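Local atomic coordinates of tryptophan synthase alpha chain (PDB entry 3THA), a protein that probably cleaves indoleglycerol phosphate to indole and glyceraldehyde 3-phosphate, as the alpha subunit of tryptophan synthase in the last step of tryptophan biosynthesis. Residues V5-F10 with K165-L170; S126-D131 with K154-K159. All coordinates share one frame; numbering follows the deposited sequence.

Interaction 1. Residues V5-F10 with K165-L170; sequences VDFRKF and KGFIYL
Phe7 and Phe167 form a T-shaped pair in which Phe167 supplies the edge and Phe7 the face: the centroids lie 5.2 Å apart and the planes stand at 82°. The touching atom is Phe167 CD1, poised over the centre of the Phe7 ring and 3.8 Å from Phe7 CZ. Beside this stack, Phe7 lies against the Gly166 backbone, with CD2 3.5 Å from Gly166 O, which approaches the ring obliquely, and CE2 3.7 Å from Gly166 CA. Gly166 has a positive phi of 92°, and at its backbone angles a CB would press against the preceding carbonyl O. The opposite face of Phe7 is covered near its rim by Val5 CG1. The Phe167 ring also meets that of Phe203. Cys118 of strand 117-121 and the loop residue Pro201 touch Phe7 as well, so the loop ahead of strand 15-21 closes over the N-terminal end of the TIM barrel, where the strands begin. The contact is thus buried and largely apolar, made by ring edge, ring face and a glycine backbone; of its residues, Phe167 stands with its side chain about 4 Å from that of Glu46, the predicted proton acceptor.

Interaction 2. Residues S126-D131 with K154-K159; sequences SFEESD and KERVKK
Glu128 and Arg156 reach out from opposite directions and meet with carboxylate and guanidinium planes only 15° apart, although Glu128 OE2 approaches the guanidinium obliquely. Their salt bridge is closest between Glu128 OE2 and Arg156 NH1, at 2.9 Å. The second oxygen is used too, since Arg156 NH2 donates to Glu128 OE1 over 3.0 Å, but an N-H...O angle of 132° makes this bond weak. Both chains bend at chi2, which helps bring the charged ends together. Arg156 NH2 also lies 3.6 Å from Phe127 CB. In the TIM barrel this surface contact joins the loop after strand 117-121 to helix 154-161, the helix that follows strand 143-148. Lys159, nearly one helical turn beyond Arg156, brings NZ to 3.7 Å from Phe127 CE1, obliquely to the ring; Lys159 NZ, 5.7 Å from Glu128 OE2 and not in contact with it, would probably add a long-range attraction. Within 126-131, Ser126 O accepts from both Ser130 OG, at 2.7 Å, and Glu129 N, the two donors arriving from opposite faces of the carbonyl plane. Ser126 OG in turn donates to Glu129 OE2 on its anti side, over 3.2 Å. Asn98 of the second subunit packs against Ser126 and Glu129.

How the interactions relate
From the N terminus, residues 5-10 come first, in the loop ahead of strand 15-21, and their partner 165-170 follows only after 154 intervening residues, so interaction 1 closes a long loop that takes in the barrel's first five strands. Interaction 2 lies wholly within that span: 126-131, after strand 117-121, meets 154-159 on helix 154-161, with 22 residues between them that include helix 131-140 and strand 143-148. The contacts therefore nest and do not cross. Helix 154-161 is the element before strand 168-171, yet the centres of the two contacts lie 18 Å apart. Interaction 1 ties the N-terminal loop to the residues leading into strand 168-171, whereas interaction 2 bridges surface elements around the neighbouring strand 143-148.

Interaction 1. Residues V5-F10 with K165-L170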
loop_
_atom_site.group_PDB
_atom_site.type_symbol
_atom_site.label_atom_id
_atom_site.label_comp_id
_atom_site.label_asym_id
_atom_site.label_seq_id
_atom_site.Cartn_x
_atom_site.Cartn_y
_atom_site.Cartn_z
ATOM N N VAL B 5 -12.152 22.428 10.041
ATOM C CA VAL B 5 -11.104 22.533 11.057
ATOM C C VAL B 5 -9.933 23.420 10.581
ATOM O O VAL B 5 -9.473 23.286 9.451
ATOM C CB VAL B 5 -10.700 21.116 11.637
ATOM C CG1 VAL B 5 -9.181 20.958 11.848
ATOM C CG2 VAL B 5 -11.514 20.804 12.937
ATOM N N ASP B 6 -9.507 24.365 11.419
ATOM C CA ASP B 6 -8.270 25.082 11.141
ATOM C C ASP B 6 -7.158 24.358 11.878
ATOM O O ASP B 6 -7.106 24.387 13.104
ATOM C CB ASP B 6 -8.352 26.546 11.559
ATOM C CG ASP B 6 -7.008 27.275 11.441
ATOM O OD1 ASP B 6 -6.995 28.527 11.486
ATOM O OD2 ASP B 6 -5.955 26.613 11.319
ATOM N N PHE B 7 -6.272 23.722 11.122
ATOM C CA PHE B 7 -5.266 22.876 11.719
ATOM C C PHE B 7 -4.236 23.627 12.526
ATOM O O PHE B 7 -3.656 23.081 13.475
ATOM C CB PHE B 7 -4.561 22.033 10.659
ATOM C CG PHE B 7 -5.132 20.668 10.494
ATOM C CD1 PHE B 7 -4.697 19.621 11.277
ATOM C CD2 PHE B 7 -6.129 20.427 9.558
ATOM C CE1 PHE B 7 -5.240 18.332 11.100
ATOM C CE2 PHE B 7 -6.666 19.149 9.380
ATOM C CZ PHE B 7 -6.220 18.107 10.126
ATOM N N ARG B 8 -3.994 24.875 12.142
ATOM C CA ARG B 8 -3.024 25.700 12.839
ATOM C C ARG B 8 -3.387 25.908 14.306
ATOM O O ARG B 8 -2.570 26.462 15.112
ATOM C CB ARG B 8 -2.873 27.032 12.119
ATOM C CG ARG B 8 -1.802 26.983 11.087
ATOM C CD ARG B 8 -1.112 28.338 10.890
ATOM N NE ARG B 8 -0.174 28.194 9.786
ATOM C CZ ARG B 8 -0.537 28.101 8.512
ATOM N NH1 ARG B 8 -1.825 28.154 8.153
ATOM N NH2 ARG B 8 0.397 27.931 7.595
ATOM N N LYS B 9 -4.612 25.477 14.645
ATOM C CA LYS B 9 -5.121 25.522 16.037
ATOM C C LYS B 9 -4.711 24.320 16.895
ATOM O O LYS B 9 -5.079 24.244 18.070
ATOM C CB LYS B 9 -6.649 25.713 16.063
ATOM C CG LYS B 9 -7.061 27.179 16.272
ATOM C CD LYS B 9 -8.355 27.545 15.541
ATOM C CE LYS B 9 -8.344 29.039 15.192
ATOM N NZ LYS B 9 -8.676 29.250 13.737
ATOM N N PHE B 10 -3.944 23.397 16.307
ATOM C CA PHE B 10 -3.634 22.123 16.936
ATOM C C PHE B 10 -2.177 21.948 17.317
ATOM O O PHE B 10 -1.801 20.911 17.855
ATOM C CB PHE B 10 -4.107 20.972 16.043
ATOM C CG PHE B 10 -5.583 20.722 16.139
ATOM C CD1 PHE B 10 -6.466 21.342 15.256
ATOM C CD2 PHE B 10 -6.098 19.913 17.152
ATOM C CE1 PHE B 10 -7.848 21.139 15.366
ATOM C CE2 PHE B 10 -7.478 19.697 17.259
ATOM C CZ PHE B 10 -8.358 20.313 16.362
ATOM N N LYS B 165 -8.213 21.807 1.563
ATOM C CA LYS B 165 -8.628 22.040 2.928
ATOM C C LYS B 165 -7.764 21.188 3.884
ATOM O O LYS B 165 -7.233 20.135 3.503
ATOM C CB LYS B 165 -10.117 21.718 3.090
ATOM C CG LYS B 165 -11.098 22.431 2.073
ATOM C CD LYS B 165 -11.437 23.903 2.412
ATOM C CE LYS B 165 -12.634 24.438 1.574
ATOM N NZ LYS B 165 -13.726 23.372 1.426
ATOM N N GLY B 166 -7.585 21.661 5.107
ATOM C CA GLY B 166 -6.825 20.906 6.106
ATOM C C GLY B 166 -5.355 21.230 6.171
ATOM O O GLY B 166 -4.968 22.251 6.769
ATOM N N PHE B 167 -4.541 20.381 5.537
ATOM C CA PHE B 167 -3.102 20.594 5.425
ATOM C C PHE B 167 -2.645 19.975 4.121
ATOM O O PHE B 167 -3.328 19.133 3.596
ATOM C CB PHE B 167 -2.337 20.008 6.648
ATOM C CG PHE B 167 -2.397 18.486 6.782
ATOM C CD1 PHE B 167 -3.367 17.879 7.569
ATOM C CD2 PHE B 167 -1.454 17.666 6.145
ATOM C CE1 PHE B 167 -3.419 16.490 7.734
ATOM C CE2 PHE B 167 -1.471 16.245 6.300
ATOM C CZ PHE B 167 -2.454 15.661 7.096
ATOM N N ILE B 168 -1.517 20.414 3.578
ATOM C CA ILE B 168 -0.953 19.754 2.425
ATOM C C ILE B 168 -0.025 18.668 2.911
ATOM O O ILE B 168 0.797 18.899 3.806
ATOM C CB ILE B 168 -0.186 20.720 1.486
ATOM C CG1 ILE B 168 -1.001 22.001 1.246
ATOM C CG2 ILE B 168 0.137 20.014 0.160
ATOM C CD1 ILE B 168 -2.362 21.748 0.643
ATOM N N TYR B 169 -0.170 17.479 2.318
ATOM C CA TYR B 169 0.648 16.347 2.656
ATOM C C TYR B 169 1.716 16.316 1.602
ATOM O O TYR B 169 1.487 15.801 0.497
ATOM C CB TYR B 169 -0.182 15.078 2.597
ATOM C CG TYR B 169 0.360 13.863 3.367
ATOM C CD1 TYR B 169 1.696 13.461 3.247
ATOM C CD2 TYR B 169 -0.478 13.112 4.195
ATOM C CE1 TYR B 169 2.189 12.368 3.950
ATOM C CE2 TYR B 169 0.025 12.011 4.930
ATOM C CZ TYR B 169 1.349 11.640 4.774
ATOM O OH TYR B 169 1.858 10.536 5.449
ATOM N N LEU B 170 2.872 16.893 1.932
ATOM C CA LEU B 170 4.074 16.812 1.116
ATOM C C LEU B 170 4.884 15.515 1.338
ATOM O O LEU B 170 5.596 15.383 2.334
ATOM C CB LEU B 170 4.980 18.021 1.351
ATOM C CG LEU B 170 6.194 18.022 0.408
ATOM C CD1 LEU B 170 5.817 17.757 -1.097
ATOM C CD2 LEU B 170 6.990 19.281 0.519
#

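Interaction 2. Residues S126-D131 with K154-K159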
loop_
_atom_site.group_PDB
_atom_site.type_symbol
_atom_site.label_atom_id
_atom_site.label_comp_id
_atom_site.label_asym_id
_atom_site.label_seq_id
_atom_site.Cartn_x
_atom_site.Cartn_y
_atom_site.Cartn_z
ATOM N N SER B 126 -6.694 8.932 -6.414
ATOM C CA SER B 126 -6.240 10.134 -7.121
ATOM C C SER B 126 -7.311 11.237 -7.094
ATOM O O SER B 126 -8.503 10.990 -6.818
ATOM C CB SER B 126 -5.901 9.840 -8.589
ATOM O OG SER B 126 -7.106 9.645 -9.303
ATOM N N PHE B 127 -6.884 12.458 -7.408
ATOM C CA PHE B 127 -7.803 13.586 -7.360
ATOM C C PHE B 127 -9.019 13.382 -8.283
ATOM O O PHE B 127 -10.175 13.676 -7.931
ATOM C CB PHE B 127 -7.070 14.859 -7.740
ATOM C CG PHE B 127 -7.975 16.052 -7.823
ATOM C CD1 PHE B 127 -8.521 16.441 -9.059
ATOM C CD2 PHE B 127 -8.342 16.745 -6.655
ATOM C CE1 PHE B 127 -9.389 17.529 -9.131
ATOM C CE2 PHE B 127 -9.216 17.840 -6.709
ATOM C CZ PHE B 127 -9.744 18.236 -7.950
ATOM N N GLU B 128 -8.729 12.897 -9.474
ATOM C CA GLU B 128 -9.728 12.658 -10.497
ATOM C C GLU B 128 -10.817 11.653 -10.071
ATOM O O GLU B 128 -11.932 11.713 -10.616
ATOM C CB GLU B 128 -9.029 12.171 -11.767
ATOM C CG GLU B 128 -8.275 13.297 -12.526
ATOM C CD GLU B 128 -6.813 13.559 -12.027
ATOM O OE1 GLU B 128 -6.318 12.892 -11.062
ATOM O OE2 GLU B 128 -6.163 14.465 -12.634
ATOM N N GLU B 129 -10.490 10.749 -9.126
ATOM C CA GLU B 129 -11.422 9.715 -8.659
ATOM C C GLU B 129 -12.205 10.207 -7.475
ATOM O O GLU B 129 -13.182 9.593 -7.069
ATOM C CB GLU B 129 -10.684 8.445 -8.232
ATOM C CG GLU B 129 -10.254 7.530 -9.336
ATOM C CD GLU B 129 -9.355 6.421 -8.812
ATOM O OE1 GLU B 129 -9.870 5.387 -8.301
ATOM O OE2 GLU B 129 -8.118 6.596 -8.896
ATOM N N SER B 130 -11.770 11.325 -6.921
ATOM C CA SER B 130 -12.282 11.808 -5.650
ATOM C C SER B 130 -13.656 12.451 -5.628
ATOM O O SER B 130 -14.179 12.706 -4.548
ATOM C CB SER B 130 -11.271 12.783 -5.058
ATOM O OG SER B 130 -10.027 12.121 -4.844
ATOM N N ASP B 131 -14.253 12.707 -6.792
ATOM C CA ASP B 131 -15.354 13.677 -6.901
ATOM C C ASP B 131 -16.460 13.424 -5.901
ATOM O O ASP B 131 -16.892 14.343 -5.229
ATOM C CB ASP B 131 -15.895 13.797 -8.364
ATOM C CG ASP B 131 -14.796 14.247 -9.360
ATOM O OD1 ASP B 131 -13.626 14.477 -8.913
ATOM O OD2 ASP B 131 -15.067 14.344 -10.587
ATOM N N LYS B 154 4.647 21.924 -11.238
ATOM C CA LYS B 154 4.245 23.201 -10.628
ATOM C C LYS B 154 2.767 23.473 -10.877
ATOM O O LYS B 154 2.027 23.679 -9.924
ATOM C CB LYS B 154 5.104 24.388 -11.098
ATOM C CG LYS B 154 4.920 25.623 -10.208
ATOM C CD LYS B 154 5.239 26.921 -10.911
ATOM C CE LYS B 154 6.746 27.199 -10.934
ATOM N NZ LYS B 154 7.074 28.030 -12.120
ATOM N N GLU B 155 2.333 23.401 -12.141
ATOM C CA GLU B 155 0.935 23.654 -12.497
ATOM C C GLU B 155 -0.047 22.637 -11.880
ATOM O O GLU B 155 -1.192 22.965 -11.573
ATOM C CB GLU B 155 0.780 23.735 -14.013
ATOM C CG GLU B 155 0.827 22.385 -14.760
ATOM C CD GLU B 155 2.248 21.896 -15.090
ATOM O OE1 GLU B 155 3.251 22.587 -14.697
ATOM O OE2 GLU B 155 2.346 20.814 -15.749
ATOM N N ARG B 156 0.390 21.405 -11.686
ATOM C CA ARG B 156 -0.472 20.414 -11.071
ATOM C C ARG B 156 -0.609 20.728 -9.560
ATOM O O ARG B 156 -1.642 20.481 -8.942
ATOM C CB ARG B 156 0.070 18.996 -11.372
ATOM C CG ARG B 156 -0.629 17.846 -10.620
ATOM C CD ARG B 156 -1.855 17.313 -11.350
ATOM N NE ARG B 156 -2.465 16.183 -10.645
ATOM C CZ ARG B 156 -3.768 15.870 -10.678
ATOM N NH1 ARG B 156 -4.636 16.607 -11.391
ATOM N NH2 ARG B 156 -4.210 14.811 -9.990
ATOM N N VAL B 157 0.421 21.338 -8.986
ATOM C CA VAL B 157 0.399 21.694 -7.567
ATOM C C VAL B 157 -0.552 22.878 -7.336
ATOM O O VAL B 157 -1.383 22.854 -6.426
ATOM C CB VAL B 157 1.842 22.030 -7.040
ATOM C CG1 VAL B 157 1.811 22.644 -5.645
ATOM C CG2 VAL B 157 2.738 20.800 -7.089
ATOM N N LYS B 158 -0.405 23.917 -8.146
ATOM C CA LYS B 158 -1.306 25.076 -8.103
ATOM C C LYS B 158 -2.770 24.590 -8.164
ATOM O O LYS B 158 -3.597 24.953 -7.327
ATOM C CB LYS B 158 -0.948 26.065 -9.222
ATOM C CG LYS B 158 -1.932 27.206 -9.459
ATOM C CD LYS B 158 -1.243 28.415 -10.142
ATOM C CE LYS B 158 -2.239 29.467 -10.680
ATOM N NZ LYS B 158 -2.894 30.332 -9.627
ATOM N N LYS B 159 -3.069 23.737 -9.129
ATOM C CA LYS B 159 -4.393 23.166 -9.247
ATOM C C LYS B 159 -4.847 22.280 -8.045
ATOM O O LYS B 159 -6.012 22.344 -7.630
ATOM C CB LYS B 159 -4.495 22.429 -10.581
ATOM C CG LYS B 159 -5.648 21.497 -10.691
ATOM C CD LYS B 159 -5.547 20.592 -11.930
ATOM C CE LYS B 159 -6.503 19.380 -11.789
ATOM N NZ LYS B 159 -7.948 19.805 -11.651
#